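Local coordinates for protein NAD(P)H-flavin oxidoreductase (Agrobacterium tumefaciens str. C58, PDB 2FRE) that binds flavin mononucleotide and, as a member of the nitroreductase family, probably uses NAD(P)H to reduce flavin or other acceptors, at residues W21-M31 and A160-L170. Numbering follows the deposited sequence.
Sequences WSPRAFDGSPM and AIGTLTDKSIL. With FMN (flavin mononucleotide), chain C.
F26 and L164 meet where the FMN-binding loop 21-31 crosses the chain leaving strand 153-162, a worked example of a single beta bridge tying a cofactor-binding loop to the chain just past a strand. Two backbone hydrogen bonds flank the bridge, T165 N to A25 O (2.9 Å) and D27 N to T163 O (3.0 Å). Its CG anti to its own carbonyl carbon (chi1 -68°), F26 brings the ring back obliquely against the G162 backbone, F26 CD1 lying 3.5 Å from G162 C. L164 CD1 presses tightly on P23 CB (3.4 Å), while its CD2 approaches W21 CZ2, whose ring carries P23 CD over one face. The A25 methyl, CB, packs against I169 CG1 and L170 CD1. Beyond the bridge D27 OD1 closes an Asx turn with S29 N and also accepts from S29 OG (2.6 Å), and waters link this carboxylate to T163 N and L164 O. S22 binds the FMN phosphate, and R24 NE and NH2 converge on flavin O2, a pairing that probably draws electron density toward the pyrimidine end of the flavin and would help stabilise its reduced form.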
loop_
_atom_site.group_PDB
_atom_site.type_symbol
_atom_site.label_atom_id
_atom_site.label_comp_id
_atom_site.label_asym_id
_atom_site.label_seq_id
_atom_site.Cartn_x
_atom_site.Cartn_y
_atom_site.Cartn_z
ATOM N N TRP A 21 9.227 -7.302 7.725
ATOM C CA TRP A 21 9.109 -6.548 8.972
ATOM C C TRP A 21 10.084 -5.399 9.020
ATOM O O TRP A 21 10.869 -5.214 8.102
ATOM C CB TRP A 21 9.261 -7.443 10.205
ATOM C CG TRP A 21 10.625 -7.953 10.518
ATOM C CD1 TRP A 21 11.364 -8.819 9.772
ATOM C CD2 TRP A 21 11.373 -7.715 11.710
ATOM N NE1 TRP A 21 12.538 -9.117 10.404
ATOM C CE2 TRP A 21 12.575 -8.447 11.603
ATOM C CE3 TRP A 21 11.154 -6.942 12.856
ATOM C CZ2 TRP A 21 13.529 -8.449 12.599
ATOM C CZ3 TRP A 21 12.113 -6.933 13.843
ATOM C CH2 TRP A 21 13.292 -7.674 13.709
ATOM N N SER A 22 9.998 -4.599 10.080
ATOM C CA SER A 22 10.687 -3.311 10.116
ATOM C C SER A 22 11.617 -3.241 11.335
ATOM O O SER A 22 11.310 -2.619 12.340
ATOM C CB SER A 22 9.662 -2.176 10.067
ATOM O OG SER A 22 8.812 -2.335 8.915
ATOM N N PRO A 23 12.792 -3.879 11.229
ATOM C CA PRO A 23 13.774 -3.771 12.283
ATOM C C PRO A 23 14.504 -2.436 12.219
ATOM O O PRO A 23 14.284 -1.650 11.295
ATOM C CB PRO A 23 14.743 -4.912 11.972
ATOM C CG PRO A 23 14.710 -4.995 10.484
ATOM C CD PRO A 23 13.266 -4.735 10.128
ATOM N N ARG A 24 15.380 -2.207 13.195
ATOM C CA ARG A 24 16.149 -0.966 13.293
ATOM C C ARG A 24 17.665 -1.186 13.261
ATOM O O ARG A 24 18.403 -0.210 13.117
ATOM C CB ARG A 24 15.771 -0.205 14.579
ATOM C CG ARG A 24 14.353 0.297 14.559
ATOM C CD ARG A 24 13.965 1.051 15.780
ATOM N NE ARG A 24 12.568 1.421 15.657
ATOM C CZ ARG A 24 11.538 0.640 15.976
ATOM N NH1 ARG A 24 11.736 -0.551 16.523
ATOM N NH2 ARG A 24 10.298 1.067 15.769
ATOM N N ALA A 25 18.126 -2.433 13.409
ATOM C CA ALA A 25 19.583 -2.710 13.447
ATOM C C ALA A 25 20.107 -2.950 12.036
ATOM O O ALA A 25 19.944 -4.033 11.491
ATOM C CB ALA A 25 19.900 -3.880 14.345
ATOM N N PHE A 26 20.736 -1.924 11.459
ATOM C CA PHE A 26 21.254 -1.986 10.097
ATOM C C PHE A 26 22.773 -1.943 10.108
ATOM O O PHE A 26 23.390 -1.329 10.995
ATOM C CB PHE A 26 20.665 -0.866 9.227
ATOM C CG PHE A 26 19.213 -1.022 8.963
ATOM C CD1 PHE A 26 18.735 -2.094 8.216
ATOM C CD2 PHE A 26 18.300 -0.117 9.491
ATOM C CE1 PHE A 26 17.371 -2.241 7.984
ATOM C CE2 PHE A 26 16.941 -0.274 9.269
ATOM C CZ PHE A 26 16.478 -1.326 8.504
ATOM N N ASP A 27 23.371 -2.615 9.125
ATOM C CA ASP A 27 24.821 -2.812 9.126
ATOM C C ASP A 27 25.634 -1.697 8.465
ATOM O O ASP A 27 26.861 -1.741 8.494
ATOM C CB ASP A 27 25.182 -4.191 8.543
ATOM C CG ASP A 27 25.068 -4.277 7.015
ATOM O OD1 ASP A 27 24.597 -3.329 6.332
ATOM O OD2 ASP A 27 25.461 -5.348 6.492
ATOM N N GLY A 28 24.961 -0.713 7.869
ATOM C CA GLY A 28 25.645 0.463 7.319
ATOM C C GLY A 28 26.387 0.202 6.025
ATOM O O GLY A 28 27.132 1.057 5.567
ATOM N N SER A 29 26.167 -0.966 5.429
ATOM C CA SER A 29 26.877 -1.366 4.211
ATOM C C SER A 29 26.299 -0.641 3.013
ATOM O O SER A 29 25.156 -0.196 3.062
ATOM C CB SER A 29 26.760 -2.871 4.005
ATOM O OG SER A 29 25.404 -3.256 3.876
ATOM N N PRO A 30 27.077 -0.521 1.927
ATOM C CA PRO A 30 26.516 0.012 0.680
ATOM C C PRO A 30 25.531 -0.954 0.015
ATOM O O PRO A 30 25.752 -2.156 0.034
ATOM C CB PRO A 30 27.749 0.213 -0.213
ATOM C CG PRO A 30 28.802 -0.656 0.345
ATOM C CD PRO A 30 28.506 -0.865 1.799
HETATM N N MSE A 31 24.446 -0.431 -0.548
HETATM C CA MSE A 31 23.531 -1.240 -1.342
HETATM C C MSE A 31 23.825 -0.998 -2.807
HETATM O O MSE A 31 23.929 0.144 -3.227
HETATM C CB MSE A 31 22.072 -0.859 -1.102
HETATM C CG MSE A 31 21.109 -1.616 -2.006
HETATM SE SE MSE A 31 19.233 -1.053 -1.786
HETATM C CE MSE A 31 19.022 -1.572 0.115
ATOM N N ALA A 160 13.840 3.980 5.543
ATOM C CA ALA A 160 15.195 3.495 5.723
ATOM C C ALA A 160 15.237 2.045 5.210
ATOM O O ALA A 160 14.356 1.229 5.547
ATOM C CB ALA A 160 15.559 3.541 7.174
ATOM N N ILE A 161 16.236 1.744 4.378
ATOM C CA ILE A 161 16.433 0.413 3.837
ATOM C C ILE A 161 17.871 -0.032 4.049
ATOM O O ILE A 161 18.800 0.746 3.864
ATOM C CB ILE A 161 16.139 0.334 2.322
ATOM C CG1 ILE A 161 14.951 1.225 1.925
ATOM C CG2 ILE A 161 15.882 -1.143 1.932
ATOM C CD1 ILE A 161 14.740 1.353 0.395
ATOM N N GLY A 162 18.046 -1.292 4.436
ATOM C CA GLY A 162 19.374 -1.812 4.698
ATOM C C GLY A 162 19.372 -3.290 4.989
ATOM O O GLY A 162 18.358 -3.991 4.818
ATOM N N THR A 163 20.531 -3.764 5.411
ATOM C CA THR A 163 20.737 -5.157 5.731
ATOM C C THR A 163 20.775 -5.335 7.242
ATOM O O THR A 163 21.550 -4.668 7.937
ATOM C CB THR A 163 22.037 -5.656 5.116
ATOM O OG1 THR A 163 21.962 -5.518 3.686
ATOM C CG2 THR A 163 22.287 -7.111 5.480
ATOM N N LEU A 164 19.934 -6.245 7.726
ATOM C CA LEU A 164 19.739 -6.477 9.146
ATOM C C LEU A 164 21.030 -6.957 9.779
ATOM O O LEU A 164 21.790 -7.689 9.155
ATOM C CB LEU A 164 18.633 -7.524 9.363
ATOM C CG LEU A 164 18.225 -7.881 10.805
ATOM C CD1 LEU A 164 17.658 -6.695 11.548
ATOM C CD2 LEU A 164 17.207 -9.022 10.829
ATOM N N THR A 165 21.287 -6.518 11.008
ATOM C CA THR A 165 22.409 -7.036 11.783
ATOM C C THR A 165 21.998 -7.261 13.241
ATOM O O THR A 165 20.830 -7.120 13.585
ATOM C CB THR A 165 23.651 -6.123 11.685
ATOM O OG1 THR A 165 24.753 -6.761 12.336
ATOM C CG2 THR A 165 23.426 -4.769 12.334
ATOM N N ASP A 166 22.960 -7.625 14.087
ATOM C CA ASP A 166 22.671 -7.985 15.472
ATOM C C ASP A 166 22.137 -6.787 16.253
ATOM O O ASP A 166 22.648 -5.664 16.124
ATOM C CB ASP A 166 23.922 -8.543 16.164
ATOM C CG ASP A 166 23.620 -9.130 17.534
ATOM O OD1 ASP A 166 23.052 -10.245 17.623
ATOM O OD2 ASP A 166 23.945 -8.470 18.531
ATOM N N LYS A 167 21.113 -7.045 17.063
ATOM C CA LYS A 167 20.468 -6.011 17.874
ATOM C C LYS A 167 21.417 -5.358 18.881
ATOM O O LYS A 167 21.159 -4.257 19.362
ATOM C CB LYS A 167 19.251 -6.586 18.596
ATOM C CG LYS A 167 19.575 -7.606 19.678
ATOM C CD LYS A 167 18.298 -8.117 20.300
ATOM C CE LYS A 167 18.586 -9.119 21.401
ATOM N NZ LYS A 167 17.369 -9.919 21.745
ATOM N N SER A 168 22.521 -6.028 19.193
ATOM C CA SER A 168 23.496 -5.509 20.156
ATOM C C SER A 168 24.032 -4.131 19.767
ATOM O O SER A 168 24.509 -3.403 20.628
ATOM C CB SER A 168 24.668 -6.480 20.316
ATOM O OG SER A 168 25.328 -6.665 19.082
ATOM N N ILE A 169 23.951 -3.762 18.488
ATOM C CA ILE A 169 24.414 -2.436 18.055
ATOM C C ILE A 169 23.476 -1.304 18.464
ATOM O O ILE A 169 23.840 -0.130 18.378
ATOM C CB ILE A 169 24.638 -2.352 16.522
ATOM C CG1 ILE A 169 23.312 -2.359 15.753
ATOM C CG2 ILE A 169 25.527 -3.497 16.045
ATOM C CD1 ILE A 169 23.411 -1.713 14.409
ATOM N N LEU A 170 22.269 -1.669 18.892
ATOM C CA LEU A 170 21.242 -0.711 19.272
ATOM C C LEU A 170 21.339 -0.343 20.755
ATOM O O LEU A 170 21.774 -1.157 21.565
ATOM C CB LEU A 170 19.858 -1.313 19.002
ATOM C CG LEU A 170 19.524 -1.633 17.546
ATOM C CD1 LEU A 170 18.236 -2.411 17.437
ATOM C CD2 LEU A 170 19.420 -0.349 16.743
HETATM N N1 FMN C . 8.918 3.267 13.135
HETATM C C2 FMN C . 9.774 4.069 13.887
HETATM O O2 FMN C . 10.612 3.550 14.634
HETATM N N3 FMN C . 9.684 5.449 13.825
HETATM C C4 FMN C . 8.773 6.072 13.016
HETATM O O4 FMN C . 8.873 7.300 12.816
HETATM C C4A FMN C . 7.909 5.256 12.253
HETATM N N5 FMN C . 6.967 5.838 11.422
HETATM C C5A FMN C . 6.179 5.026 10.624
HETATM C C6 FMN C . 5.266 5.616 9.767
HETATM C C7 FMN C . 4.468 4.841 8.951
HETATM C C7M FMN C . 3.920 5.542 7.738
HETATM C C8 FMN C . 4.552 3.446 8.993
HETATM C C8M FMN C . 4.146 2.623 7.793
HETATM C C9 FMN C . 5.463 2.844 9.850
HETATM C C9A FMN C . 6.267 3.639 10.689
HETATM N N10 FMN C . 7.162 3.049 11.555
HETATM C C10 FMN C . 7.993 3.860 12.318
HETATM C "C1'" FMN C . 7.222 1.551 11.727
HETATM C "C2'" FMN C . 5.943 0.911 12.261
HETATM O "O2'" FMN C . 5.827 1.038 13.674
HETATM C "C3'" FMN C . 5.881 -0.553 11.832
HETATM O "O3'" FMN C . 5.784 -0.631 10.416
HETATM C "C4'" FMN C . 4.725 -1.276 12.511
HETATM O "O4'" FMN C . 4.939 -1.348 13.911
HETATM C "C5'" FMN C . 4.492 -2.684 11.974
HETATM O "O5'" FMN C . 5.640 -3.496 12.162
HETATM P P FMN C . 6.349 -4.239 10.923
HETATM O O1P FMN C . 5.388 -5.326 10.471
HETATM O O2P FMN C . 6.551 -3.247 9.788
HETATM O O3P FMN C . 7.660 -4.771 11.434
HETATM O O HOH W 1 22.379 -1.714 6.074
HETATM O O HOH W 2 24.857 -7.605 8.243
HETATM O O HOH W 3 22.668 -3.154 2.577
#